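Local coordinates for protein 3,6-diketocamphane 1,6 monooxygenase (Pseudomonas putida, PDB 4UWM) that catalyses the FMNH2- and O2-dependent Baeyer-Villiger oxidation of (1S,4S)-bornane-2,5-dione to a campholide lactone in the degradation of (-)-camphor, at residues Phe218-Ile223 and Ser251-Ser256; Ser225-Leu230 and Glu336-Trp341; Met3-Ile8 and Val36-Met41; His257-Ala262 and Gly342-Glu347; Gly101-Gly106 and Lys194-Ala199. All coordinates share one frame; numbering follows the deposited sequence.

Contact 1 of 5, residues Phe218-Ile223 and Ser251-Ser256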
# COMPACT_ATOMS: atom_id res chain seq x y z
N PHE A 218 0.92 -13.80 21.32
CA PHE A 218 0.20 -13.29 20.14
C PHE A 218 -1.30 -13.60 20.22
O PHE A 218 -1.73 -14.44 21.02
CB PHE A 218 0.79 -13.89 18.85
CG PHE A 218 2.20 -13.46 18.56
CD1 PHE A 218 2.72 -12.29 19.11
CD2 PHE A 218 2.99 -14.20 17.68
CE1 PHE A 218 4.02 -11.90 18.83
CE2 PHE A 218 4.29 -13.81 17.40
CZ PHE A 218 4.80 -12.65 17.96
N LYS A 219 -2.09 -12.92 19.39
CA LYS A 219 -3.52 -13.18 19.26
C LYS A 219 -3.75 -14.42 18.40
O LYS A 219 -3.26 -14.48 17.27
CB LYS A 219 -4.19 -11.93 18.68
CG LYS A 219 -5.65 -12.07 18.30
CD LYS A 219 -6.18 -10.76 17.70
CE LYS A 219 -7.64 -10.85 17.32
NZ LYS A 219 -8.52 -10.93 18.53
N PRO A 220 -4.47 -15.44 18.93
CA PRO A 220 -4.73 -16.61 18.10
C PRO A 220 -5.99 -16.43 17.21
O PRO A 220 -7.00 -15.89 17.65
CB PRO A 220 -4.94 -17.72 19.15
CG PRO A 220 -5.60 -17.00 20.29
CD PRO A 220 -4.98 -15.61 20.31
N VAL A 221 -5.91 -16.89 15.96
CA VAL A 221 -7.05 -16.82 15.03
C VAL A 221 -7.23 -18.23 14.50
O VAL A 221 -6.30 -18.83 13.98
CB VAL A 221 -6.79 -15.82 13.85
CG1 VAL A 221 -8.04 -15.69 12.97
CG2 VAL A 221 -6.39 -14.45 14.36
N SER A 222 -8.44 -18.78 14.64
CA SER A 222 -8.72 -20.12 14.17
C SER A 222 -9.81 -20.09 13.11
O SER A 222 -10.75 -19.29 13.21
CB SER A 222 -9.19 -21.02 15.33
OG SER A 222 -8.24 -21.10 16.38
N ILE A 223 -9.68 -20.94 12.11
CA ILE A 223 -10.76 -21.17 11.15
C ILE A 223 -11.57 -22.36 11.68
O ILE A 223 -11.02 -23.43 11.91
CB ILE A 223 -10.23 -21.49 9.74
CG1 ILE A 223 -9.11 -20.52 9.30
CG2 ILE A 223 -11.38 -21.55 8.73
CD1 ILE A 223 -9.53 -19.08 9.05
N SER A 251 -10.79 -14.06 25.37
CA SER A 251 -11.43 -12.95 24.65
C SER A 251 -10.58 -12.43 23.48
O SER A 251 -11.07 -11.69 22.64
CB SER A 251 -11.80 -11.82 25.61
OG SER A 251 -10.64 -11.23 26.16
N ARG A 252 -9.31 -12.82 23.43
CA ARG A 252 -8.42 -12.45 22.33
C ARG A 252 -8.53 -13.46 21.17
O ARG A 252 -8.13 -13.16 20.04
CB ARG A 252 -6.97 -12.35 22.82
CG ARG A 252 -6.72 -11.25 23.85
CD ARG A 252 -5.25 -11.18 24.24
NE ARG A 252 -4.36 -10.83 23.12
CZ ARG A 252 -3.08 -11.22 23.01
NH1 ARG A 252 -2.52 -11.97 23.95
NH2 ARG A 252 -2.36 -10.84 21.95
N HIS A 253 -9.07 -14.64 21.46
CA HIS A 253 -9.26 -15.68 20.45
C HIS A 253 -10.32 -15.25 19.44
O HIS A 253 -11.43 -14.86 19.82
CB HIS A 253 -9.64 -17.00 21.11
CG HIS A 253 -9.46 -18.19 20.22
ND1 HIS A 253 -9.87 -19.46 20.58
CD2 HIS A 253 -8.92 -18.32 18.98
CE1 HIS A 253 -9.58 -20.31 19.61
NE2 HIS A 253 -9.01 -19.64 18.63
N ALA A 254 -9.95 -15.26 18.15
CA ALA A 254 -10.89 -14.97 17.07
C ALA A 254 -11.13 -16.23 16.27
O ALA A 254 -10.20 -16.97 15.95
CB ALA A 254 -10.36 -13.85 16.18
N VAL A 255 -12.40 -16.51 15.98
CA VAL A 255 -12.77 -17.74 15.30
C VAL A 255 -13.63 -17.40 14.10
O VAL A 255 -14.66 -16.72 14.23
CB VAL A 255 -13.54 -18.73 16.22
CG1 VAL A 255 -13.86 -20.02 15.46
CG2 VAL A 255 -12.72 -19.06 17.46
N SER A 256 -13.20 -17.87 12.93
CA SER A 256 -13.86 -17.58 11.66
C SER A 256 -14.95 -18.62 11.36
O SER A 256 -14.68 -19.82 11.43
CB SER A 256 -12.83 -17.53 10.54
OG SER A 256 -13.44 -17.49 9.26
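Strands 219-223 and 254-256 run side by side and parallel, their axes 4.7 Å apart at 18°, with Val-221, Ser-222 and Ile-223 paired to Ala-254, Val-255 and Ser-256. Ala-254 N donates to Pro-220 O, Ser-222 N to Ala-254 O (2.8 Å) and Ser-256 N to Ser-222 O (2.8 Å). Pro-220 has no N-H to give but accepts through its carbonyl, and its ring CG packs 3.8 Å from His-253 CD2. The imidazole of His-253 is brought back toward strand 219-223 by chi1 of -163°, which sets CG anti to the backbone N, and its NE2 meets Ser-222 OG in the ring plane at 2.8 Å. Val-255 CG2 covers one face of that ring. At the start of the pair the nearly straight chain of Lys-219 bends at its end to put NZ 2.7 Å from Arg-252 O, while Arg-252 turns its guanidinium to a salt bridge with Glu-197. Ile-223, at the other end, touches FMN. Ser-222 OG is also bonded to His-233 ND1, so a single buried hydroxyl on strand 219-223 ties together two imidazoles and would help to hold the His-253 ring in its rotation.

Contact 2 of 5, residues Ser225-Leu230 and Glu336-Trp341; sequences SGLDAL and EATGGW
Leu-230 has chi1 of -171°, which swings its CG away from the backbone N, and chi2 of 57° then delivers CD2 to two residues of the other segment at once: Thr-338 CG2 at 3.9 Å and Trp-341 CZ3 at 3.8 Å. Thr-338 itself takes chi1 of 65°, holding OG1 in the crowded position between N and carbonyl carbon and leaving CG2 to face the two leucines. Its hydroxyl thus does helix-end work while its methyl packs: OG1 accepts from Gly-340 N at 3.2 Å in an ST turn and is bonded also to Leu-334 O. Threonine suits the place because it has both branches. Leu-227 comes from one turn earlier; the side chains of Leu-227 and Thr-338 cross at about a right angle, CD2 to CG2 3.9 Å, and the same CD2 reaches Ala-337 CB at 4.1 Å, a small residue that offers a single methyl to the leucine. Gly-339 and Gly-340 carry the chain out of the helix at positive phi, where a side chain would press on the preceding carbonyl O. Gly-226, the N-cap of the opposing helix, receives Leu-230 N at its O. In the barrel, helix 227-244 follows strand 219-223 and helix 324-338 leads into strand 343-347; Leu-230 and Trp-341 both touch Val-255, which places this apolar patch over strand 254-261.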
# COMPACT_ATOMS: atom_id res chain seq x y z
N SER A 225 -13.24 -25.59 12.12
CA SER A 225 -13.15 -26.82 11.35
C SER A 225 -13.69 -28.04 12.11
O SER A 225 -13.42 -29.18 11.73
CB SER A 225 -11.70 -27.05 10.89
OG SER A 225 -10.88 -27.49 11.95
N GLY A 226 -14.45 -27.79 13.18
CA GLY A 226 -14.97 -28.86 14.04
C GLY A 226 -14.66 -28.61 15.52
O GLY A 226 -13.73 -27.86 15.84
N LEU A 227 -15.43 -29.24 16.40
CA LEU A 227 -15.32 -29.02 17.85
C LEU A 227 -13.98 -29.46 18.43
O LEU A 227 -13.42 -28.78 19.29
CB LEU A 227 -16.46 -29.73 18.60
CG LEU A 227 -17.92 -29.32 18.38
CD1 LEU A 227 -18.85 -30.29 19.08
CD2 LEU A 227 -18.17 -27.90 18.87
N ASP A 228 -13.47 -30.60 17.97
CA ASP A 228 -12.23 -31.16 18.50
C ASP A 228 -11.04 -30.25 18.21
O ASP A 228 -10.29 -29.90 19.13
CB ASP A 228 -11.98 -32.57 17.95
CG ASP A 228 -13.00 -33.59 18.46
OD1 ASP A 228 -13.53 -33.42 19.59
OD2 ASP A 228 -13.28 -34.56 17.72
N ALA A 229 -10.89 -29.86 16.95
CA ALA A 229 -9.81 -28.95 16.54
C ALA A 229 -9.90 -27.63 17.28
O ALA A 229 -8.87 -27.10 17.70
CB ALA A 229 -9.81 -28.73 15.03
N LEU A 230 -11.11 -27.11 17.46
CA LEU A 230 -11.25 -25.84 18.16
C LEU A 230 -10.74 -25.97 19.59
O LEU A 230 -10.01 -25.10 20.09
CB LEU A 230 -12.70 -25.33 18.11
CG LEU A 230 -12.89 -23.89 18.62
CD1 LEU A 230 -12.01 -22.89 17.86
CD2 LEU A 230 -14.35 -23.46 18.58
N GLU A 336 -20.87 -23.62 25.15
CA GLU A 336 -20.95 -24.67 26.17
C GLU A 336 -20.02 -25.83 25.84
O GLU A 336 -19.39 -26.39 26.73
CB GLU A 336 -22.39 -25.16 26.33
CG GLU A 336 -23.26 -24.28 27.22
CD GLU A 336 -22.58 -23.93 28.53
OE1 GLU A 336 -21.48 -23.34 28.50
OE2 GLU A 336 -23.15 -24.25 29.59
N ALA A 337 -19.91 -26.16 24.56
CA ALA A 337 -19.08 -27.29 24.13
C ALA A 337 -17.56 -27.03 24.13
O ALA A 337 -16.79 -27.98 24.29
CB ALA A 337 -19.54 -27.80 22.78
N THR A 338 -17.14 -25.78 23.97
CA THR A 338 -15.71 -25.46 23.78
C THR A 338 -15.13 -24.45 24.77
O THR A 338 -13.92 -24.36 24.94
CB THR A 338 -15.42 -24.90 22.36
OG1 THR A 338 -16.07 -23.63 22.20
CG2 THR A 338 -15.88 -25.86 21.27
N GLY A 339 -16.00 -23.66 25.40
CA GLY A 339 -15.57 -22.56 26.27
C GLY A 339 -15.77 -21.20 25.62
O GLY A 339 -15.82 -20.17 26.30
N GLY A 340 -15.86 -21.18 24.29
CA GLY A 340 -16.10 -19.95 23.54
C GLY A 340 -14.86 -19.23 23.01
O GLY A 340 -13.76 -19.80 22.97
N TRP A 341 -15.05 -17.98 22.61
CA TRP A 341 -14.01 -17.16 21.98
C TRP A 341 -14.42 -15.71 22.11
O TRP A 341 -15.56 -15.41 22.43
CB TRP A 341 -13.86 -17.52 20.49
CG TRP A 341 -15.16 -17.45 19.72
CD1 TRP A 341 -15.77 -16.32 19.24
CD2 TRP A 341 -16.01 -18.54 19.36
NE1 TRP A 341 -16.95 -16.65 18.62
CE2 TRP A 341 -17.12 -18.00 18.67
CE3 TRP A 341 -15.96 -19.93 19.57
CZ2 TRP A 341 -18.16 -18.80 18.18
CZ3 TRP A 341 -16.99 -20.72 19.07
CH2 TRP A 341 -18.07 -20.15 18.39

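Contact 3 of 5, residues Met3-Ile8 and Val36-Met41; sequences METGLI and VGIDSM
Leu-7, Ile-38 and Thr-5 bury the most surface where strand 4-9 meets the start of strand 40-43. Ile-38 is the hub. Its CG2 lies 3.4 Å from Thr-5 O and close to Gly-6 CA, while its CG1 packs 3.8 Å from Thr-5 CG2; chi1 of -54° places that threonine methyl anti to the backbone N and so beside the isoleucine. Both residues are branched at CB, a compact shape suited to the layer between strand and helices 19-35 and 356-369. Leu-7, the most covered, has its CB beside Ile-38 CG2 and its CD2 4.3 Å from Met-41 CG, and it adds a backbone bond from its N to Ser-40 O of 2.9 Å. Asp-39 N donates to Thr-5 O at 2.8 Å. The unit is the first beta-alpha-beta crossover of the TIM barrel: strand 4-9, helix 19-35, strand 40-43. Gly-37 ends that helix as the C-prime residue of a Schellman motif, in which Ile-38 N bonds to Ala-33 O, and glycine readily adopts the positive phi required. Gly-6 likewise suits its place, since a CB there would crowd Ser-40 OG. At the edge the carboxylates of Glu-4 and Asp-39 stack with planes 28° apart, like charges that would tend to repel. A water accepts from Thr-5 N at 2.9 Å and lies 2.7 Å from Glu-4 OE1.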
# COMPACT_ATOMS: atom_id res chain seq x y z
N MET A 3 -19.20 -11.01 23.37
CA MET A 3 -18.43 -11.48 22.21
C MET A 3 -18.54 -10.41 21.12
O MET A 3 -19.63 -9.88 20.88
CB MET A 3 -19.00 -12.81 21.71
CG MET A 3 -18.25 -13.45 20.55
SD MET A 3 -19.20 -14.70 19.67
CE MET A 3 -20.49 -13.68 18.95
N GLU A 4 -17.41 -10.08 20.49
CA GLU A 4 -17.41 -9.07 19.43
C GLU A 4 -17.75 -9.70 18.08
O GLU A 4 -17.56 -10.91 17.90
CB GLU A 4 -16.05 -8.36 19.35
CG GLU A 4 -15.69 -7.50 20.55
CD GLU A 4 -16.51 -6.21 20.66
OE1 GLU A 4 -17.28 -5.87 19.74
OE2 GLU A 4 -16.37 -5.52 21.69
N THR A 5 -18.24 -8.87 17.14
CA THR A 5 -18.39 -9.28 15.75
C THR A 5 -17.19 -8.76 14.93
O THR A 5 -16.79 -7.60 15.07
CB THR A 5 -19.72 -8.78 15.12
OG1 THR A 5 -20.81 -9.19 15.94
CG2 THR A 5 -19.94 -9.38 13.72
N GLY A 6 -16.62 -9.63 14.10
CA GLY A 6 -15.56 -9.25 13.15
C GLY A 6 -15.90 -9.66 11.73
O GLY A 6 -16.81 -10.46 11.50
N LEU A 7 -15.19 -9.08 10.76
CA LEU A 7 -15.35 -9.46 9.36
C LEU A 7 -14.00 -9.95 8.87
O LEU A 7 -12.98 -9.37 9.21
CB LEU A 7 -15.83 -8.24 8.57
CG LEU A 7 -16.35 -8.42 7.14
CD1 LEU A 7 -17.67 -9.21 7.10
CD2 LEU A 7 -16.51 -7.06 6.49
N ILE A 8 -13.99 -11.07 8.15
CA ILE A 8 -12.79 -11.49 7.45
C ILE A 8 -13.03 -11.47 5.93
O ILE A 8 -13.99 -12.06 5.42
CB ILE A 8 -12.14 -12.80 7.98
CG1 ILE A 8 -10.82 -13.08 7.23
CG2 ILE A 8 -13.09 -13.99 7.93
CD1 ILE A 8 -9.89 -14.06 7.91
N VAL A 36 -22.28 -0.43 11.50
CA VAL A 36 -23.11 -1.30 12.34
C VAL A 36 -22.33 -1.88 13.52
O VAL A 36 -22.76 -2.87 14.12
CB VAL A 36 -23.84 -2.42 11.54
CG1 VAL A 36 -24.68 -1.82 10.43
CG2 VAL A 36 -22.85 -3.44 10.96
N GLY A 37 -21.18 -1.27 13.83
CA GLY A 37 -20.41 -1.58 15.04
C GLY A 37 -19.63 -2.88 15.02
O GLY A 37 -19.32 -3.44 16.08
N ILE A 38 -19.30 -3.37 13.83
CA ILE A 38 -18.36 -4.48 13.74
C ILE A 38 -16.98 -3.99 14.23
O ILE A 38 -16.55 -2.89 13.93
CB ILE A 38 -18.39 -5.13 12.34
CG1 ILE A 38 -19.71 -5.92 12.18
CG2 ILE A 38 -17.18 -6.06 12.11
CD1 ILE A 38 -19.95 -6.52 10.80
N ASP A 39 -16.33 -4.81 15.06
CA ASP A 39 -15.15 -4.39 15.81
C ASP A 39 -13.86 -4.36 14.96
O ASP A 39 -13.01 -3.50 15.15
CB ASP A 39 -14.90 -5.36 16.97
CG ASP A 39 -13.73 -4.93 17.84
OD1 ASP A 39 -13.76 -3.79 18.32
OD2 ASP A 39 -12.78 -5.74 18.04
N SER A 40 -13.71 -5.32 14.06
CA SER A 40 -12.48 -5.47 13.29
C SER A 40 -12.77 -6.00 11.89
O SER A 40 -13.75 -6.72 11.68
CB SER A 40 -11.48 -6.37 14.02
OG SER A 40 -12.00 -7.67 14.17
N MET A 41 -11.91 -5.64 10.93
CA MET A 41 -11.97 -6.23 9.61
C MET A 41 -10.59 -6.76 9.25
O MET A 41 -9.64 -6.00 9.24
CB MET A 41 -12.44 -5.20 8.58
CG MET A 41 -12.50 -5.74 7.14
SD MET A 41 -12.99 -4.41 6.04
CE MET A 41 -13.12 -5.27 4.46
O HOH W 1 -18.66 -6.06 17.48

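Contact 4 of 5, residues His257-Ala262 and Gly342-Glu347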
# COMPACT_ATOMS: atom_id res chain seq x y z
N HIS A 257 -16.14 -18.15 11.03
CA HIS A 257 -17.30 -18.98 10.73
C HIS A 257 -17.98 -18.42 9.50
O HIS A 257 -17.92 -17.20 9.25
CB HIS A 257 -18.34 -18.92 11.86
CG HIS A 257 -17.96 -19.65 13.11
ND1 HIS A 257 -18.21 -21.00 13.28
CD2 HIS A 257 -17.39 -19.22 14.26
CE1 HIS A 257 -17.79 -21.37 14.48
NE2 HIS A 257 -17.29 -20.31 15.09
N THR A 258 -18.65 -19.29 8.75
CA THR A 258 -19.60 -18.87 7.74
C THR A 258 -20.93 -18.60 8.47
O THR A 258 -21.45 -19.48 9.16
CB THR A 258 -19.76 -19.97 6.67
OG1 THR A 258 -18.48 -20.24 6.09
CG2 THR A 258 -20.77 -19.55 5.59
N VAL A 259 -21.43 -17.37 8.35
CA VAL A 259 -22.52 -16.87 9.18
C VAL A 259 -23.49 -16.09 8.32
O VAL A 259 -23.10 -15.18 7.59
CB VAL A 259 -22.02 -15.92 10.31
CG1 VAL A 259 -23.15 -15.54 11.24
CG2 VAL A 259 -20.90 -16.56 11.10
N PHE A 260 -24.77 -16.45 8.38
CA PHE A 260 -25.80 -15.67 7.71
C PHE A 260 -27.09 -15.62 8.53
O PHE A 260 -27.56 -16.65 9.04
CB PHE A 260 -26.05 -16.17 6.28
CG PHE A 260 -26.88 -15.23 5.46
CD1 PHE A 260 -28.28 -15.26 5.52
CD2 PHE A 260 -26.28 -14.28 4.64
CE1 PHE A 260 -29.04 -14.38 4.77
CE2 PHE A 260 -27.04 -13.40 3.89
CZ PHE A 260 -28.42 -13.44 3.95
N CYS A 261 -27.62 -14.41 8.66
CA CYS A 261 -28.79 -14.15 9.49
C CYS A 261 -29.90 -13.47 8.70
O CYS A 261 -29.63 -12.60 7.88
CB CYS A 261 -28.37 -13.28 10.67
SG CYS A 261 -29.49 -13.33 12.07
N ALA A 262 -31.14 -13.87 8.95
CA ALA A 262 -32.32 -13.25 8.36
C ALA A 262 -33.48 -13.29 9.37
O ALA A 262 -33.30 -13.78 10.50
CB ALA A 262 -32.68 -13.93 7.06
N GLY A 342 -13.48 -14.80 21.83
CA GLY A 342 -13.76 -13.38 21.94
C GLY A 342 -14.39 -12.71 20.73
O GLY A 342 -15.16 -11.76 20.89
N THR A 343 -14.04 -13.15 19.52
CA THR A 343 -14.56 -12.51 18.29
C THR A 343 -15.08 -13.54 17.31
O THR A 343 -14.38 -14.51 16.97
CB THR A 343 -13.50 -11.62 17.57
OG1 THR A 343 -13.05 -10.58 18.45
CG2 THR A 343 -14.11 -10.95 16.33
N LEU A 344 -16.31 -13.32 16.86
CA LEU A 344 -16.88 -14.15 15.82
C LEU A 344 -16.50 -13.49 14.49
O LEU A 344 -17.02 -12.41 14.15
CB LEU A 344 -18.40 -14.23 15.95
CG LEU A 344 -19.10 -14.97 14.81
CD1 LEU A 344 -18.91 -16.47 14.95
CD2 LEU A 344 -20.58 -14.61 14.74
N GLN A 345 -15.60 -14.13 13.76
CA GLN A 345 -15.03 -13.50 12.57
C GLN A 345 -15.83 -13.97 11.38
O GLN A 345 -15.64 -15.08 10.90
CB GLN A 345 -13.53 -13.81 12.43
CG GLN A 345 -12.71 -12.69 11.78
CD GLN A 345 -12.44 -11.51 12.71
OE1 GLN A 345 -12.11 -11.69 13.89
NE2 GLN A 345 -12.54 -10.29 12.18
N VAL A 346 -16.71 -13.11 10.89
CA VAL A 346 -17.62 -13.48 9.81
C VAL A 346 -16.98 -13.42 8.42
O VAL A 346 -16.46 -12.38 8.02
CB VAL A 346 -18.89 -12.60 9.84
CG1 VAL A 346 -19.85 -13.01 8.73
CG2 VAL A 346 -19.55 -12.72 11.21
N GLU A 347 -17.03 -14.53 7.69
CA GLU A 347 -16.45 -14.61 6.35
C GLU A 347 -17.26 -13.79 5.36
O GLU A 347 -18.47 -14.02 5.20
CB GLU A 347 -16.39 -16.06 5.87
CG GLU A 347 -15.38 -16.96 6.57
CD GLU A 347 -13.93 -16.77 6.09
OE1 GLU A 347 -13.68 -15.99 5.12
OE2 GLU A 347 -13.05 -17.39 6.71
O HOH W 2 -20.57 -15.82 6.20
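One water joins Val-259 to Glu-347, accepting from Val-259 N at 2.8 Å and donating to Glu-347 O at 2.9 Å, where the strands have already drawn apart. It extends a short parallel pairing of strands 254-261 and 343-347, part of the TIM barrel common to the bacterial luciferase family. Direct bonding is confined to His-257: its N donates to Gln-345 O (3.1 Å) and its O accepts from Glu-347 N (3.2 Å), the two bonds straddling Val-346. Apolar side chains pack beside these bonds. Leu-344 has its CG anti to the backbone N (chi1 174°), which sends its branches across to the other strand. There the Leu-344 and His-257 side chains cross at about a right angle, CD1 being the branch that touches the ring, and CD2 meets Val-259 CG2 tip to tip at 4.1 Å. Val-259 CB in turn packs on Val-346 CG1 at 4.0 Å; compact beta-branched residues suit this layer beneath helix 356-369. Glu-347 turns its polar end toward the FMN pocket, with OE2 bonded to Ser-256 OG and OE1 to His-10 ND1, so it probably helps to position that FMN-binding histidine. The stem of the same glutamate passes the backbone of His-257, its CG 3.7 Å from His-257 O.

Contact 5 of 5, residues Gly101-Gly106 and Lys194-Ala199; sequences GRYFLG and KAPEIA
Leu-105 supplies both direct backbone hydrogen bonds of this parallel pair: its N donates to Glu-197 O at 2.9 Å, nearly straight at 170°, and its O accepts from Ala-199 N at 2.7 Å. A water continues the pairing one step earlier, donating to Tyr-103 O at 2.8 Å and accepting from Glu-197 N. Weaker CA-H...O contacts fill in between, from Ile-198 CA to Leu-105 O and from Gly-106 CA to Ala-199 O at 3.3 Å. In the TIM barrel these are neighbouring strands, 105-108 and 198-202, and their two sides meet different surroundings. The apolar contacts on the outward side group round Leu-105. Its CB lies 3.8 Å from Pro-196 CG, and its CD2 runs beside Ile-198 CG1 at 4.1 Å, branched chains that fill the layer under helices 85-98 and 139-155. The Pro-196 ring offers CB and CG as a fixed apolar surface to Tyr-103 and Leu-105, CB sitting at the edge of the Tyr-103 ring, close to its plane, 4.1 Å from CD1. On the inward side Phe-104, with chi1 of 61°, brings the edge of its ring to Ala-199, CD2 lying 4.2 Å from CB. Ala-199 brings only a methyl to Met-76, an FMN-binding residue, and Gly-106, its bridge partner, adds no side chain on that same side. The extended Glu-197 chain carries its carboxylate to Arg-252, its partner outside the two segments.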
# COMPACT_ATOMS: atom_id res chain seq x y z
N GLY A 101 -3.89 3.76 15.69
CA GLY A 101 -3.86 2.51 16.44
C GLY A 101 -5.05 1.58 16.26
O GLY A 101 -5.09 0.53 16.91
N ARG A 102 -6.00 1.93 15.39
CA ARG A 102 -7.08 1.01 15.02
C ARG A 102 -6.54 -0.01 14.06
O ARG A 102 -7.00 -0.09 12.91
CB ARG A 102 -8.25 1.75 14.33
CG ARG A 102 -8.91 2.86 15.13
CD ARG A 102 -10.10 3.45 14.40
NE ARG A 102 -9.77 4.30 13.26
CZ ARG A 102 -10.27 4.16 12.02
NH1 ARG A 102 -11.13 3.19 11.71
NH2 ARG A 102 -9.93 5.04 11.09
N TYR A 103 -5.58 -0.81 14.53
CA TYR A 103 -4.78 -1.65 13.64
C TYR A 103 -4.22 -2.78 14.45
O TYR A 103 -3.88 -2.59 15.61
CB TYR A 103 -3.64 -0.78 13.02
CG TYR A 103 -2.70 -1.57 12.16
CD1 TYR A 103 -1.60 -2.22 12.71
CD2 TYR A 103 -2.93 -1.70 10.79
CE1 TYR A 103 -0.76 -2.98 11.94
CE2 TYR A 103 -2.08 -2.46 9.99
CZ TYR A 103 -0.99 -3.09 10.58
OH TYR A 103 -0.15 -3.86 9.82
N PHE A 104 -4.16 -3.98 13.87
CA PHE A 104 -3.27 -5.01 14.40
C PHE A 104 -2.70 -5.81 13.25
O PHE A 104 -3.17 -5.68 12.12
CB PHE A 104 -3.91 -5.87 15.52
CG PHE A 104 -5.13 -6.66 15.11
CD1 PHE A 104 -6.37 -6.03 15.01
CD2 PHE A 104 -5.03 -8.03 14.87
CE1 PHE A 104 -7.50 -6.76 14.64
CE2 PHE A 104 -6.16 -8.76 14.49
CZ PHE A 104 -7.39 -8.11 14.39
N LEU A 105 -1.69 -6.62 13.54
CA LEU A 105 -0.88 -7.24 12.50
C LEU A 105 -0.93 -8.76 12.50
O LEU A 105 -0.43 -9.42 13.42
CB LEU A 105 0.59 -6.75 12.64
CG LEU A 105 1.67 -7.46 11.83
CD1 LEU A 105 1.50 -7.18 10.33
CD2 LEU A 105 3.06 -7.01 12.32
N GLY A 106 -1.48 -9.32 11.43
CA GLY A 106 -1.37 -10.76 11.20
C GLY A 106 -0.09 -11.06 10.45
O GLY A 106 0.21 -10.40 9.46
N LYS A 194 5.14 1.56 20.05
CA LYS A 194 5.35 0.16 20.40
C LYS A 194 4.87 -0.74 19.26
O LYS A 194 4.08 -0.31 18.43
CB LYS A 194 4.59 -0.18 21.68
CG LYS A 194 3.13 0.26 21.69
CD LYS A 194 2.48 0.02 23.04
CE LYS A 194 1.04 0.50 23.05
NZ LYS A 194 0.34 0.10 24.30
N ALA A 195 5.36 -1.98 19.24
CA ALA A 195 4.92 -2.97 18.26
C ALA A 195 3.39 -3.05 18.27
O ALA A 195 2.75 -2.83 19.32
CB ALA A 195 5.52 -4.33 18.53
N PRO A 196 2.77 -3.32 17.10
CA PRO A 196 1.32 -3.56 17.16
C PRO A 196 1.07 -4.91 17.81
O PRO A 196 1.97 -5.76 17.87
CB PRO A 196 0.92 -3.61 15.67
CG PRO A 196 2.12 -4.23 15.02
CD PRO A 196 3.31 -3.65 15.76
N GLU A 197 -0.16 -5.13 18.27
CA GLU A 197 -0.54 -6.49 18.64
C GLU A 197 -0.41 -7.38 17.40
O GLU A 197 -0.81 -6.96 16.31
CB GLU A 197 -1.97 -6.52 19.18
CG GLU A 197 -2.44 -7.93 19.55
CD GLU A 197 -3.69 -7.93 20.41
OE1 GLU A 197 -4.22 -6.84 20.70
OE2 GLU A 197 -4.13 -9.04 20.79
N ILE A 198 0.14 -8.58 17.58
CA ILE A 198 0.44 -9.49 16.48
C ILE A 198 -0.47 -10.71 16.57
O ILE A 198 -0.68 -11.24 17.67
CB ILE A 198 1.94 -9.88 16.47
CG1 ILE A 198 2.78 -8.65 16.10
CG2 ILE A 198 2.24 -11.06 15.57
CD1 ILE A 198 4.28 -8.87 16.18
N ALA A 199 -1.03 -11.12 15.43
CA ALA A 199 -1.90 -12.29 15.34
C ALA A 199 -1.34 -13.34 14.40
O ALA A 199 -0.57 -13.02 13.49
CB ALA A 199 -3.30 -11.86 14.91
O HOH W 3 -2.26 -3.21 17.75

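Along the chain contact 3 closes first, then contact 5; contact 1 follows, and contact 2 interlocks with both contact 1 and contact 4. Contacts 1, 3, 4 and 5 all lie in the one parallel barrel sheet. Contacts 1 and 4 share strand 254-261, contacts 3 and 4 lie on the adjacent strands 4-9 and 343-347 with centres about 9 Å apart, and contact 5 adjoins contact 1 because strands 198-202 and 219-223 are neighbours. Strand 343-347, late in sequence, thereby sits beside the first, 4-9, and closes the ring. Contact 2 joins outer helices, its centre about 26 Å from that of contact 5. Ile-8 and Ile-223 bring contacts 3 and 1 directly to FMN.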